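Local coordinates for proton-dependent oligopeptide transporter family protein (Xanthomonas campestris, PDB 6EI3), which probably moves small peptides across the membrane together with protons, working as a transporter of the Major Facilitator Superfamily, at residues Met21-Val26 / Phe154-Ile159; Phe28-Leu33 / Gln316-Arg321; His52-Gly57 / Val105-Ile110; Ser101-Gly106 / Trp170-Pro175. All blocks are in the same frame, centred on the assembly; numbering follows the deposited sequence.

Contact 1: Met21-Val26 / Phe154-Ile159; sequences MRNILV and FASLLI. With 78M ((2S)-2,3-dihydroxypropyl(7Z)-pentadec-7-enoate), chain L.
Asn-23 and Ile-24 meet Ser-156 and Ile-159 where helix 4-22 passes into helix 25-30, inside the N-terminal half of the Major Facilitator Superfamily bundle. The first segment comes five residues after the ExxER motif of helix 4-22, which in POT transporters is linked to proton coupling. Asn-23 reaches helix 137-165 step by step. Its CB lies 4.1 Å from Ser-156 OG, its CG 3.8 Å, and its ND2 closes to 2.8 Å from the same OG in a hydrogen bond with an N-H...O angle of 151°. The serine oxygen lies close to the amide plane. OG in turn bonds to the carbonyl of Ser-152 one helical turn back, so the hydroxyl both accepts and donates. At the other branch of the amide, Asn-23 OD1 takes two bonds from the guanidinium of Arg-22, NE at 2.8 Å and NH2 at 3.1 Å. NE comes in nearly along the C=O axis and NH2 on a lone pair, which leaves the amide little freedom to flip. The backbone oxygen of Asn-23 is held separately by Gln-332 and Ser-329. Beside this buried polar chain the two isoleucines cross at about a right angle. Ile-24 CD1 rests 3.9 Å from Ile-159 CG2, the branch of Ile-159 that lies anti to its own backbone N.

Contact 2: Phe28-Leu33 / Gln316-Arg321; sequences FLITSL and QGREMR
The guanidinium of Arg-318 packs with one face against Ile-30, a contact that joins helix 25-30 to the turn at the end region of helix 312-317 and so bridges the N- and C-terminal halves of the transporter fold. Ile-30 CG2 sits 3.3 Å above the guanidinium plane, displaced toward its rim, and touches Arg-318 CZ and NH1 at 3.5 Å each. The methyl therefore covers a flat face of the cation, while the two side chains cross obliquely. Thr-31 comes from another angle, its CG2 lying 3.4 Å from Arg-318 NH2. The arginine chain runs extended from CA to CD, and the turn about CG-CD (chi3 69°) then swings the guanidinium under the Ile-30 methyl. Across this interface the touching groups are methyls against a cation, so the contact is one of dispersion and shape. The charge is probably eased a little by Glu-319, whose OE2 stands 3.9 Å from Arg-318 NH1, a long salt bridge of charges only, with no N-H pointing at the oxygen. Gly-317 to Met-320 forms the type I turn that carries both residues. Among the neighbours, Arg-43 holds the carbonyls of Ile-30 and Ser-32, Ile-30 also touches Asp-44 of helix 40-60, and Met-320 packs on helix 363-389.

Contact 3: His52-Gly57 / Val105-Ile110; sequences HSFMIG and VGLGLI. With 78M ((2S)-2,3-dihydroxypropyl(7Z)-pentadec-7-enoate), chain G; 78M ((2S)-2,3-dihydroxypropyl(7Z)-pentadec-7-enoate), chain R.
Helix 40-60 packs against helix 100-117 in the N-terminal half of the Major Facilitator Superfamily fold, and Phe-54 is the side chain that reaches across to Leu-107 and Ile-110. Its CG lies anti to the backbone N (chi1 172°), which carries the ring across to the other helix edge first. CD1 comes within 3.5 Å of the carbonyl oxygen of Leu-107, and CE1 within 3.6 Å of Ile-110 CG2. Both partners lie near the ring plane, so it is the hydrogen-bearing rim, not the pi face, that meets the second helix. Met-21 and Arg-22 of helix 4-22 also touch the phenylalanine. A monoacylglycerol chain (78M, chain G) runs alongside and touches both helices: its C6 is 3.8 Å from Phe-54 CA, and its C5 is 3.9 Å from Leu-107 CB. The same chain passes Gly-57, whose CA is 3.9 Å from C10. A second lipid (78M, chain R) lies against Gly-108, where C8 of its double bond approaches CA to 3.4 Å. At both glycines the lack of a side chain lets the acyl chain press close to the backbone. Chemically, the join is apolar packing, to which the approach of the ring's weakly positive C-H rim to Leu-107 O probably adds a slight electrostatic attraction.

Contact 4: Ser101-Gly106 / Trp170-Pro175; sequences SGFFVG and WAFGIP. With 78M ((2S)-2,3-dihydroxypropyl(7Z)-pentadec-7-enoate), chain D; 78M ((2S)-2,3-dihydroxypropyl(7Z)-pentadec-7-enoate), chain R; 78M ((2S)-2,3-dihydroxypropyl(7Z)-pentadec-7-enoate), chain G.
Phe-103 and Phe-172 form a T-shaped (edge-to-face) pair linking helix 100-117 to helix 168-188, two membrane helices of the N-terminal half of the Major Facilitator Superfamily bundle. Only the rings meet, the CA atoms of the two residues being 11.1 Å apart. Phe-103 offers its edge: CZ lies 3.8 Å above the plane of the Phe-172 ring, offset toward the rim, and 3.9 Å from Phe-172 CZ. With the ring centroids 5.4 Å apart and the planes at 76°, the weakly positive rim of one ring points at the pi cloud of the other. Different chi1 rotamers bring them together. CG of Phe-103 is anti to the backbone N (-167°), whereas that of Phe-172 stands beside it. Phe-28 of helix 25-30 completes an aromatic cluster, meeting Phe-172 edge-to-face and Phe-103 with the planes at about 35°. Leu-93 of helix 62-95 also touches both rings of the pair. Elsewhere the same two segments meet lipid. Phe-104 packs its CB 3.7 Å from C14 of one monoacylglycerol (78M, chain R), and has the ester carbonyl oxygen of another (78M, chain G) over a ring face. Trp-170 lays its indole face under C3 of a third (78M, chain D), and its NE1 donates a 2.9 Å hydrogen bond to the glycerol hydroxyl O21.

In the fold
From the N terminus, contact 1 opens at the join of helices 4-22 and 25-30 and closes on helix 137-165. Contact 2 starts just afterwards, on helix 25-30, but closes far along the chain at 316-321, so the two loops cross; of the four, it is the one whose segments come from different halves of the fold. Contact 3, between helices 40-60 and 100-117, nests inside both. Contact 4 begins on helix 100-117, where contact 3 ends, sharing Val-105 and Gly-106 with it; it closes on helix 168-188, crossing contact 1 and nesting within contact 2. Met-21 and Arg-22 touch contact 3, Ile-24 and Ile-159 touch contact 4, and Phe-28 joins contact 2 to contact 4.

Contact 1: Met21-Val26 / Phe154-Ile159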
# COMPACT_ATOMS: atom_id res chain seq x y z
N MET A 21 -4.89 9.65 11.68
CA MET A 21 -4.86 10.80 10.78
C MET A 21 -5.36 10.45 9.35
O MET A 21 -6.13 11.21 8.77
CB MET A 21 -3.49 11.53 10.78
CG MET A 21 -2.39 10.95 9.88
SD MET A 21 -2.48 11.29 8.09
CE MET A 21 -3.06 12.90 8.08
N ARG A 22 -4.95 9.30 8.80
CA ARG A 22 -5.30 8.91 7.43
C ARG A 22 -6.82 8.75 7.19
O ARG A 22 -7.33 9.22 6.16
CB ARG A 22 -4.53 7.64 7.06
CG ARG A 22 -4.32 7.43 5.55
CD ARG A 22 -5.45 6.71 4.84
NE ARG A 22 -5.98 5.53 5.53
CZ ARG A 22 -5.55 4.28 5.34
NH1 ARG A 22 -4.53 4.04 4.52
NH2 ARG A 22 -6.12 3.27 5.97
N ASN A 23 -7.52 8.12 8.15
CA ASN A 23 -8.94 7.77 8.10
C ASN A 23 -9.89 8.97 8.34
O ASN A 23 -11.08 8.83 8.09
CB ASN A 23 -9.26 6.57 9.04
CG ASN A 23 -8.56 5.29 8.61
OD1 ASN A 23 -7.77 5.28 7.66
ND2 ASN A 23 -8.78 4.19 9.30
N ILE A 24 -9.36 10.15 8.73
CA ILE A 24 -10.21 11.36 8.84
C ILE A 24 -9.82 12.40 7.79
O ILE A 24 -10.48 13.42 7.68
CB ILE A 24 -10.24 12.02 10.25
CG1 ILE A 24 -8.84 12.39 10.76
CG2 ILE A 24 -11.00 11.17 11.23
CD1 ILE A 24 -8.75 13.69 11.55
N LEU A 25 -8.73 12.16 7.05
CA LEU A 25 -8.20 13.16 6.12
C LEU A 25 -9.23 13.68 5.09
O LEU A 25 -9.38 14.89 4.95
CB LEU A 25 -6.91 12.65 5.41
CG LEU A 25 -6.18 13.68 4.49
CD1 LEU A 25 -5.83 14.98 5.26
CD2 LEU A 25 -4.87 13.09 3.93
N VAL A 26 -9.92 12.78 4.36
CA VAL A 26 -10.91 13.17 3.35
C VAL A 26 -12.13 13.88 3.99
O VAL A 26 -12.55 14.92 3.48
CB VAL A 26 -11.28 11.97 2.45
CG1 VAL A 26 -12.47 12.29 1.55
CG2 VAL A 26 -10.09 11.60 1.58
N PHE A 154 -9.77 1.05 16.69
CA PHE A 154 -10.02 2.09 17.69
C PHE A 154 -9.81 3.49 17.12
O PHE A 154 -10.62 4.38 17.40
CB PHE A 154 -9.17 1.88 18.97
CG PHE A 154 -9.33 0.56 19.68
CD1 PHE A 154 -10.56 -0.09 19.71
CD2 PHE A 154 -8.27 -0.01 20.38
CE1 PHE A 154 -10.71 -1.33 20.36
CE2 PHE A 154 -8.42 -1.23 21.05
CZ PHE A 154 -9.64 -1.88 21.03
N ALA A 155 -8.74 3.68 16.30
CA ALA A 155 -8.46 4.96 15.65
C ALA A 155 -9.63 5.37 14.75
O ALA A 155 -10.00 6.53 14.76
CB ALA A 155 -7.19 4.87 14.83
N SER A 156 -10.21 4.41 14.00
CA SER A 156 -11.34 4.66 13.10
C SER A 156 -12.62 4.97 13.85
O SER A 156 -13.47 5.66 13.32
CB SER A 156 -11.57 3.46 12.20
OG SER A 156 -10.51 3.34 11.28
N LEU A 157 -12.79 4.40 15.05
CA LEU A 157 -13.99 4.68 15.81
C LEU A 157 -13.87 5.98 16.63
O LEU A 157 -14.87 6.67 16.80
CB LEU A 157 -14.31 3.50 16.75
CG LEU A 157 -14.90 2.22 16.14
CD1 LEU A 157 -14.97 1.13 17.18
CD2 LEU A 157 -16.29 2.45 15.58
N LEU A 158 -12.67 6.31 17.13
CA LEU A 158 -12.47 7.46 18.02
C LEU A 158 -12.16 8.80 17.33
O LEU A 158 -12.82 9.80 17.62
CB LEU A 158 -11.38 7.11 19.07
CG LEU A 158 -10.86 8.23 19.99
CD1 LEU A 158 -11.95 8.70 20.98
CD2 LEU A 158 -9.67 7.74 20.80
N ILE A 159 -11.12 8.84 16.47
CA ILE A 159 -10.64 10.06 15.83
C ILE A 159 -11.76 10.77 15.00
O ILE A 159 -11.90 11.98 15.16
CB ILE A 159 -9.31 9.85 15.04
CG1 ILE A 159 -8.24 9.18 15.94
CG2 ILE A 159 -8.79 11.18 14.47
CD1 ILE A 159 -7.87 9.98 17.30
O21 78M L . -22.71 19.04 20.60
C20 78M L . -23.08 18.14 21.65
C18 78M L . -23.11 16.72 21.15
O19 78M L . -23.85 15.89 22.05
C17 78M L . -21.74 16.15 20.89
O2 78M L . -21.21 15.59 22.12
C1 78M L . -20.16 16.20 22.69
O1 78M L . -19.80 17.31 22.42
C2 78M L . -19.51 15.30 23.71
C3 78M L . -18.07 14.91 23.38
C4 78M L . -17.97 13.81 22.34
C5 78M L . -16.82 12.83 22.56
C6 78M L . -15.56 13.12 21.74
C7 78M L . -14.63 11.93 21.64
C8 78M L . -13.60 11.62 22.42
C9 78M L . -13.11 12.37 23.63
C10 78M L . -11.82 11.81 24.25
C11 78M L . -10.55 12.54 23.82
C12 78M L . -9.29 12.25 24.64
C13 78M L . -8.71 10.84 24.54
C15 78M L . -7.41 9.14 23.17
C14 78M L . -8.09 10.48 23.19

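Contact 2: Phe28-Leu33 / Gln316-Arg321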
# COMPACT_ATOMS: atom_id res chain seq x y z
N PHE A 28 -12.21 15.51 6.80
CA PHE A 28 -11.76 16.84 7.20
C PHE A 28 -11.64 17.73 5.94
O PHE A 28 -12.12 18.86 5.94
CB PHE A 28 -10.38 16.79 7.92
CG PHE A 28 -9.68 18.14 7.90
CD1 PHE A 28 -10.18 19.21 8.64
CD2 PHE A 28 -8.57 18.36 7.10
CE1 PHE A 28 -9.58 20.47 8.57
CE2 PHE A 28 -7.97 19.62 7.03
CZ PHE A 28 -8.46 20.66 7.78
N LEU A 29 -10.96 17.23 4.88
CA LEU A 29 -10.71 18.06 3.69
C LEU A 29 -11.96 18.59 2.98
O LEU A 29 -11.98 19.74 2.57
CB LEU A 29 -9.81 17.34 2.67
CG LEU A 29 -8.30 17.23 3.03
CD1 LEU A 29 -7.60 16.28 2.09
CD2 LEU A 29 -7.61 18.61 3.03
N ILE A 30 -12.98 17.75 2.81
CA ILE A 30 -14.17 18.07 2.01
C ILE A 30 -14.96 19.28 2.54
O ILE A 30 -15.57 19.97 1.74
CB ILE A 30 -15.04 16.81 1.77
CG1 ILE A 30 -15.90 16.95 0.49
CG2 ILE A 30 -15.87 16.38 2.99
CD1 ILE A 30 -15.09 16.95 -0.82
N THR A 31 -14.89 19.61 3.85
CA THR A 31 -15.59 20.79 4.40
C THR A 31 -14.61 21.89 4.79
O THR A 31 -15.00 22.87 5.42
CB THR A 31 -16.52 20.40 5.57
OG1 THR A 31 -15.75 19.73 6.57
CG2 THR A 31 -17.71 19.56 5.12
N SER A 32 -13.33 21.72 4.44
CA SER A 32 -12.29 22.70 4.79
C SER A 32 -12.16 23.81 3.74
O SER A 32 -12.71 23.71 2.65
CB SER A 32 -10.95 21.99 4.97
OG SER A 32 -10.36 21.70 3.71
N LEU A 33 -11.32 24.81 4.05
CA LEU A 33 -10.96 25.93 3.17
C LEU A 33 -9.64 25.61 2.43
O LEU A 33 -9.12 26.46 1.71
CB LEU A 33 -10.84 27.23 3.98
CG LEU A 33 -12.11 27.71 4.71
CD1 LEU A 33 -11.89 29.05 5.38
CD2 LEU A 33 -13.31 27.79 3.76
N GLN A 316 -19.09 8.88 -0.09
CA GLN A 316 -20.40 8.26 -0.27
C GLN A 316 -21.11 8.23 1.09
O GLN A 316 -22.25 8.67 1.18
CB GLN A 316 -20.29 6.82 -0.83
CG GLN A 316 -21.67 6.17 -1.01
CD GLN A 316 -21.61 4.75 -1.49
OE1 GLN A 316 -21.20 3.85 -0.77
NE2 GLN A 316 -22.10 4.52 -2.68
N GLY A 317 -20.43 7.71 2.11
CA GLY A 317 -20.96 7.58 3.46
C GLY A 317 -21.58 8.85 4.03
O GLY A 317 -22.63 8.80 4.67
N ARG A 318 -20.96 10.00 3.75
CA ARG A 318 -21.40 11.33 4.20
C ARG A 318 -22.81 11.69 3.74
O ARG A 318 -23.48 12.44 4.43
CB ARG A 318 -20.42 12.41 3.71
CG ARG A 318 -19.06 12.41 4.43
CD ARG A 318 -18.22 13.60 4.00
NE ARG A 318 -18.76 14.87 4.49
CZ ARG A 318 -19.27 15.83 3.71
NH1 ARG A 318 -19.27 15.69 2.39
NH2 ARG A 318 -19.73 16.94 4.24
N GLU A 319 -23.24 11.16 2.58
CA GLU A 319 -24.57 11.43 2.03
C GLU A 319 -25.61 10.37 2.43
O GLU A 319 -26.74 10.43 2.00
CB GLU A 319 -24.50 11.57 0.49
CG GLU A 319 -23.49 12.61 -0.00
CD GLU A 319 -23.67 14.04 0.48
OE1 GLU A 319 -24.81 14.54 0.46
OE2 GLU A 319 -22.65 14.66 0.85
N MET A 320 -25.21 9.38 3.24
CA MET A 320 -26.11 8.31 3.65
C MET A 320 -26.78 8.61 5.01
O MET A 320 -26.28 9.46 5.73
CB MET A 320 -25.33 6.98 3.68
CG MET A 320 -24.81 6.61 2.31
SD MET A 320 -23.81 5.11 2.31
CE MET A 320 -25.14 3.85 2.16
N ARG A 321 -27.91 7.95 5.33
CA ARG A 321 -28.60 8.19 6.61
C ARG A 321 -27.82 7.55 7.76
O ARG A 321 -27.29 6.45 7.63
CB ARG A 321 -30.03 7.61 6.62
CG ARG A 321 -30.98 8.16 5.57
CD ARG A 321 -32.42 7.79 5.91
NE ARG A 321 -32.68 6.35 5.87
CZ ARG A 321 -32.85 5.57 6.94
NH1 ARG A 321 -32.77 6.08 8.16
NH2 ARG A 321 -33.08 4.27 6.79

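Contact 3: His52-Gly57 / Val105-Ile110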
# COMPACT_ATOMS: atom_id res chain seq x y z
N HIS A 52 -4.74 10.02 -2.03
CA HIS A 52 -4.04 9.03 -2.82
C HIS A 52 -2.61 9.47 -3.15
O HIS A 52 -1.74 8.60 -3.22
CB HIS A 52 -4.89 8.64 -4.06
CG HIS A 52 -6.13 7.92 -3.64
ND1 HIS A 52 -6.08 6.60 -3.20
CD2 HIS A 52 -7.41 8.35 -3.54
CE1 HIS A 52 -7.30 6.30 -2.81
NE2 HIS A 52 -8.14 7.31 -3.03
N SER A 53 -2.33 10.80 -3.23
CA SER A 53 -0.94 11.30 -3.40
C SER A 53 -0.15 11.01 -2.10
O SER A 53 1.01 10.60 -2.16
CB SER A 53 -0.92 12.80 -3.68
OG SER A 53 -1.42 13.02 -4.98
N PHE A 54 -0.79 11.23 -0.95
CA PHE A 54 -0.24 10.92 0.38
C PHE A 54 0.11 9.41 0.49
O PHE A 54 1.21 9.06 0.92
CB PHE A 54 -1.26 11.33 1.47
CG PHE A 54 -0.89 10.88 2.86
CD1 PHE A 54 0.08 11.57 3.60
CD2 PHE A 54 -1.52 9.79 3.45
CE1 PHE A 54 0.42 11.16 4.89
CE2 PHE A 54 -1.16 9.36 4.73
CZ PHE A 54 -0.19 10.04 5.44
N MET A 55 -0.84 8.51 0.11
CA MET A 55 -0.64 7.05 0.10
C MET A 55 0.54 6.68 -0.82
O MET A 55 1.34 5.80 -0.48
CB MET A 55 -1.93 6.33 -0.32
CG MET A 55 -3.03 6.37 0.77
SD MET A 55 -2.45 5.81 2.40
CE MET A 55 -2.25 4.08 2.07
N ILE A 56 0.67 7.37 -1.96
CA ILE A 56 1.79 7.17 -2.88
C ILE A 56 3.13 7.41 -2.16
O ILE A 56 3.99 6.55 -2.22
CB ILE A 56 1.62 7.99 -4.18
CG1 ILE A 56 0.69 7.22 -5.14
CG2 ILE A 56 2.98 8.27 -4.84
CD1 ILE A 56 0.10 7.99 -6.25
N GLY A 57 3.23 8.53 -1.44
CA GLY A 57 4.44 8.87 -0.69
C GLY A 57 4.75 7.87 0.40
O GLY A 57 5.90 7.45 0.56
N VAL A 105 2.65 20.61 3.41
CA VAL A 105 4.04 20.35 3.81
C VAL A 105 3.99 19.29 4.93
O VAL A 105 4.72 18.30 4.86
CB VAL A 105 4.80 21.64 4.23
CG1 VAL A 105 6.07 21.31 5.01
CG2 VAL A 105 5.13 22.51 3.01
N GLY A 106 3.07 19.47 5.88
CA GLY A 106 2.80 18.53 6.97
C GLY A 106 2.50 17.13 6.46
O GLY A 106 3.17 16.18 6.86
N LEU A 107 1.57 17.00 5.49
CA LEU A 107 1.26 15.70 4.87
C LEU A 107 2.47 15.10 4.18
O LEU A 107 2.64 13.90 4.24
CB LEU A 107 0.11 15.78 3.86
CG LEU A 107 -1.28 16.13 4.38
CD1 LEU A 107 -2.23 16.35 3.22
CD2 LEU A 107 -1.82 15.05 5.29
N GLY A 108 3.26 15.94 3.50
CA GLY A 108 4.49 15.54 2.83
C GLY A 108 5.52 14.96 3.81
O GLY A 108 6.11 13.91 3.56
N LEU A 109 5.70 15.63 4.95
CA LEU A 109 6.62 15.22 6.01
C LEU A 109 6.15 13.93 6.69
O LEU A 109 6.98 13.07 7.02
CB LEU A 109 6.80 16.36 7.02
CG LEU A 109 7.51 17.64 6.51
CD1 LEU A 109 7.51 18.73 7.58
CD2 LEU A 109 8.94 17.36 5.99
N ILE A 110 4.82 13.76 6.86
CA ILE A 110 4.22 12.54 7.43
C ILE A 110 4.44 11.40 6.47
O ILE A 110 4.89 10.36 6.91
CB ILE A 110 2.71 12.71 7.79
CG1 ILE A 110 2.58 13.60 9.05
CG2 ILE A 110 2.04 11.32 8.05
CD1 ILE A 110 1.19 14.13 9.28
O21 78M G . -4.86 19.42 -7.86
C20 78M G . -3.91 20.17 -7.12
C18 78M G . -3.64 19.53 -5.78
O19 78M G . -4.75 19.74 -4.90
C17 78M G . -2.37 20.03 -5.13
O2 78M G . -1.63 18.86 -4.69
C1 78M G . -1.80 18.42 -3.44
O1 78M G . -2.63 18.84 -2.68
C2 78M G . -0.84 17.31 -3.12
C3 78M G . -0.39 17.27 -1.67
C4 78M G . -0.13 15.85 -1.21
C5 78M G . 0.75 15.72 0.02
C6 78M G . 1.39 14.35 0.17
C7 78M G . 2.64 14.19 -0.64
C8 78M G . 3.41 13.12 -0.68
C9 78M G . 4.68 12.99 -1.47
C10 78M G . 4.50 12.22 -2.78
C11 78M G . 5.80 11.69 -3.36
C12 78M G . 5.58 10.91 -4.64
C13 78M G . 6.77 10.09 -5.11
C15 78M G . 7.60 8.51 -6.90
C14 78M G . 6.41 9.18 -6.27
O21 78M R . 14.63 7.90 -3.62
C20 78M R . 15.21 9.19 -3.47
C18 78M R . 14.17 10.20 -3.06
O19 78M R . 13.34 10.54 -4.19
C17 78M R . 14.77 11.44 -2.44
O2 78M R . 13.62 12.19 -1.97
C1 78M R . 13.82 13.36 -1.36
O1 78M R . 14.87 13.71 -0.88
C2 78M R . 12.59 14.20 -1.41
C3 78M R . 11.90 14.38 -0.07
C4 78M R . 11.49 15.82 0.17
C5 78M R . 10.39 16.01 1.19
C6 78M R . 8.98 15.79 0.65
C7 78M R . 7.98 16.38 1.60
C8 78M R . 7.02 17.26 1.35
C9 78M R . 6.58 17.86 0.05
C10 78M R . 5.14 18.34 0.19
C11 78M R . 4.69 19.33 -0.87
C12 78M R . 3.66 20.32 -0.35
C13 78M R . 3.24 21.37 -1.36
C15 78M R . 1.89 23.48 -1.75
C14 78M R . 2.55 22.57 -0.73

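Contact 4: Ser101-Gly106 / Trp170-Pro175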
# COMPACT_ATOMS: atom_id res chain seq x y z
N SER A 101 -0.62 25.61 2.14
CA SER A 101 0.82 25.37 2.00
C SER A 101 1.41 24.59 3.19
O SER A 101 2.07 23.57 2.98
CB SER A 101 1.56 26.69 1.82
OG SER A 101 2.88 26.44 1.38
N GLY A 102 1.14 25.05 4.40
CA GLY A 102 1.66 24.41 5.61
C GLY A 102 1.10 23.04 5.90
O GLY A 102 1.83 22.16 6.37
N PHE A 103 -0.22 22.85 5.65
CA PHE A 103 -0.90 21.58 5.88
C PHE A 103 -0.40 20.55 4.87
O PHE A 103 -0.22 19.39 5.23
CB PHE A 103 -2.43 21.74 5.82
CG PHE A 103 -3.21 20.55 6.33
CD1 PHE A 103 -3.57 19.51 5.48
CD2 PHE A 103 -3.62 20.50 7.66
CE1 PHE A 103 -4.30 18.42 5.96
CE2 PHE A 103 -4.34 19.40 8.13
CZ PHE A 103 -4.65 18.36 7.29
N PHE A 104 -0.12 20.97 3.62
CA PHE A 104 0.38 20.03 2.62
C PHE A 104 1.85 19.66 2.87
O PHE A 104 2.23 18.52 2.63
CB PHE A 104 0.13 20.48 1.17
CG PHE A 104 -1.33 20.56 0.75
CD1 PHE A 104 -2.34 20.05 1.57
CD2 PHE A 104 -1.69 21.13 -0.47
CE1 PHE A 104 -3.69 20.16 1.19
CE2 PHE A 104 -3.04 21.19 -0.86
CZ PHE A 104 -4.03 20.72 -0.01
N VAL A 105 2.65 20.61 3.41
CA VAL A 105 4.04 20.35 3.81
C VAL A 105 3.99 19.29 4.93
O VAL A 105 4.72 18.30 4.86
CB VAL A 105 4.80 21.64 4.23
CG1 VAL A 105 6.07 21.31 5.01
CG2 VAL A 105 5.13 22.51 3.01
N GLY A 106 3.07 19.47 5.88
CA GLY A 106 2.80 18.53 6.97
C GLY A 106 2.50 17.13 6.46
O GLY A 106 3.17 16.18 6.86
N TRP A 170 -8.13 18.93 17.62
CA TRP A 170 -8.20 17.78 18.51
C TRP A 170 -8.03 16.50 17.72
O TRP A 170 -7.27 15.63 18.13
CB TRP A 170 -9.50 17.75 19.32
CG TRP A 170 -9.55 18.83 20.36
CD1 TRP A 170 -10.01 20.11 20.20
CD2 TRP A 170 -9.05 18.76 21.71
NE1 TRP A 170 -9.86 20.81 21.37
CE2 TRP A 170 -9.25 20.02 22.30
CE3 TRP A 170 -8.46 17.73 22.47
CZ2 TRP A 170 -8.89 20.29 23.63
CZ3 TRP A 170 -8.11 18.00 23.79
CH2 TRP A 170 -8.30 19.27 24.35
N ALA A 171 -8.70 16.40 16.56
CA ALA A 171 -8.66 15.19 15.74
C ALA A 171 -7.26 14.91 15.15
O ALA A 171 -6.85 13.74 15.09
CB ALA A 171 -9.69 15.29 14.65
N PHE A 172 -6.51 15.95 14.75
CA PHE A 172 -5.15 15.75 14.25
C PHE A 172 -4.16 15.82 15.43
O PHE A 172 -3.12 15.16 15.39
CB PHE A 172 -4.78 16.74 13.11
CG PHE A 172 -5.56 16.54 11.82
CD1 PHE A 172 -5.33 15.43 11.01
CD2 PHE A 172 -6.54 17.45 11.43
CE1 PHE A 172 -6.03 15.25 9.81
CE2 PHE A 172 -7.25 17.27 10.23
CZ PHE A 172 -7.00 16.16 9.43
N GLY A 173 -4.52 16.57 16.48
CA GLY A 173 -3.70 16.68 17.69
C GLY A 173 -3.46 15.37 18.43
O GLY A 173 -2.33 15.12 18.84
N ILE A 174 -4.50 14.52 18.58
CA ILE A 174 -4.39 13.20 19.24
C ILE A 174 -3.36 12.30 18.49
O ILE A 174 -2.38 11.92 19.13
CB ILE A 174 -5.77 12.51 19.49
CG1 ILE A 174 -6.62 13.32 20.50
CG2 ILE A 174 -5.59 11.03 19.93
CD1 ILE A 174 -8.15 13.08 20.41
N PRO A 175 -3.50 12.00 17.16
CA PRO A 175 -2.45 11.22 16.47
C PRO A 175 -1.06 11.87 16.56
O PRO A 175 -0.07 11.16 16.62
CB PRO A 175 -2.95 11.17 15.00
CG PRO A 175 -4.42 11.34 15.10
CD PRO A 175 -4.61 12.32 16.24
O21 78M D . -11.52 23.19 21.63
C20 78M D . -10.41 24.07 21.68
C18 78M D . -9.88 24.38 20.29
O19 78M D . -10.08 23.26 19.42
C17 78M D . -8.42 24.77 20.29
O2 78M D . -7.74 23.68 20.94
C1 78M D . -6.49 23.39 20.57
O1 78M D . -5.93 23.87 19.61
C2 78M D . -5.86 22.41 21.52
C3 78M D . -5.69 21.01 20.95
C4 78M D . -5.06 20.09 21.98
C5 78M D . -4.75 18.69 21.51
C6 78M D . -4.06 17.87 22.60
C7 78M D . -3.80 16.45 22.20
C8 78M D . -3.98 15.36 22.93
C9 78M D . -4.51 15.28 24.33
C10 78M D . -5.78 14.43 24.42
C11 78M D . -5.57 13.03 24.99
C12 78M D . -4.76 12.06 24.11
C13 78M D . -4.54 10.70 24.75
C15 78M D . -2.16 9.99 24.28
C14 78M D . -3.63 9.76 23.98
O21 78M R . 14.63 7.90 -3.62
C20 78M R . 15.21 9.19 -3.47
C18 78M R . 14.17 10.20 -3.06
O19 78M R . 13.34 10.54 -4.19
C17 78M R . 14.77 11.44 -2.44
O2 78M R . 13.62 12.19 -1.97
C1 78M R . 13.82 13.36 -1.36
O1 78M R . 14.87 13.71 -0.88
C2 78M R . 12.59 14.20 -1.41
C3 78M R . 11.90 14.38 -0.07
C4 78M R . 11.49 15.82 0.17
C5 78M R . 10.39 16.01 1.19
C6 78M R . 8.98 15.79 0.65
C7 78M R . 7.98 16.38 1.60
C8 78M R . 7.02 17.26 1.35
C9 78M R . 6.58 17.86 0.05
C10 78M R . 5.14 18.34 0.19
C11 78M R . 4.69 19.33 -0.87
C12 78M R . 3.66 20.32 -0.35
C13 78M R . 3.24 21.37 -1.36
C15 78M R . 1.89 23.48 -1.75
C14 78M R . 2.55 22.57 -0.73
O21 78M G . -4.86 19.42 -7.86
C20 78M G . -3.91 20.17 -7.12
C18 78M G . -3.64 19.53 -5.78
O19 78M G . -4.75 19.74 -4.90
C17 78M G . -2.37 20.03 -5.13
O2 78M G . -1.63 18.86 -4.69
C1 78M G . -1.80 18.42 -3.44
O1 78M G . -2.63 18.84 -2.68
C2 78M G . -0.84 17.31 -3.12
C3 78M G . -0.39 17.27 -1.67
C4 78M G . -0.13 15.85 -1.21
C5 78M G . 0.75 15.72 0.02
C6 78M G . 1.39 14.35 0.17
C7 78M G . 2.64 14.19 -0.64
C8 78M G . 3.41 13.12 -0.68
C9 78M G . 4.68 12.99 -1.47
C10 78M G . 4.50 12.22 -2.78
C11 78M G . 5.80 11.69 -3.36
C12 78M G . 5.58 10.91 -4.64
C13 78M G . 6.77 10.09 -5.11
C15 78M G . 7.60 8.51 -6.90
C14 78M G . 6.41 9.18 -6.27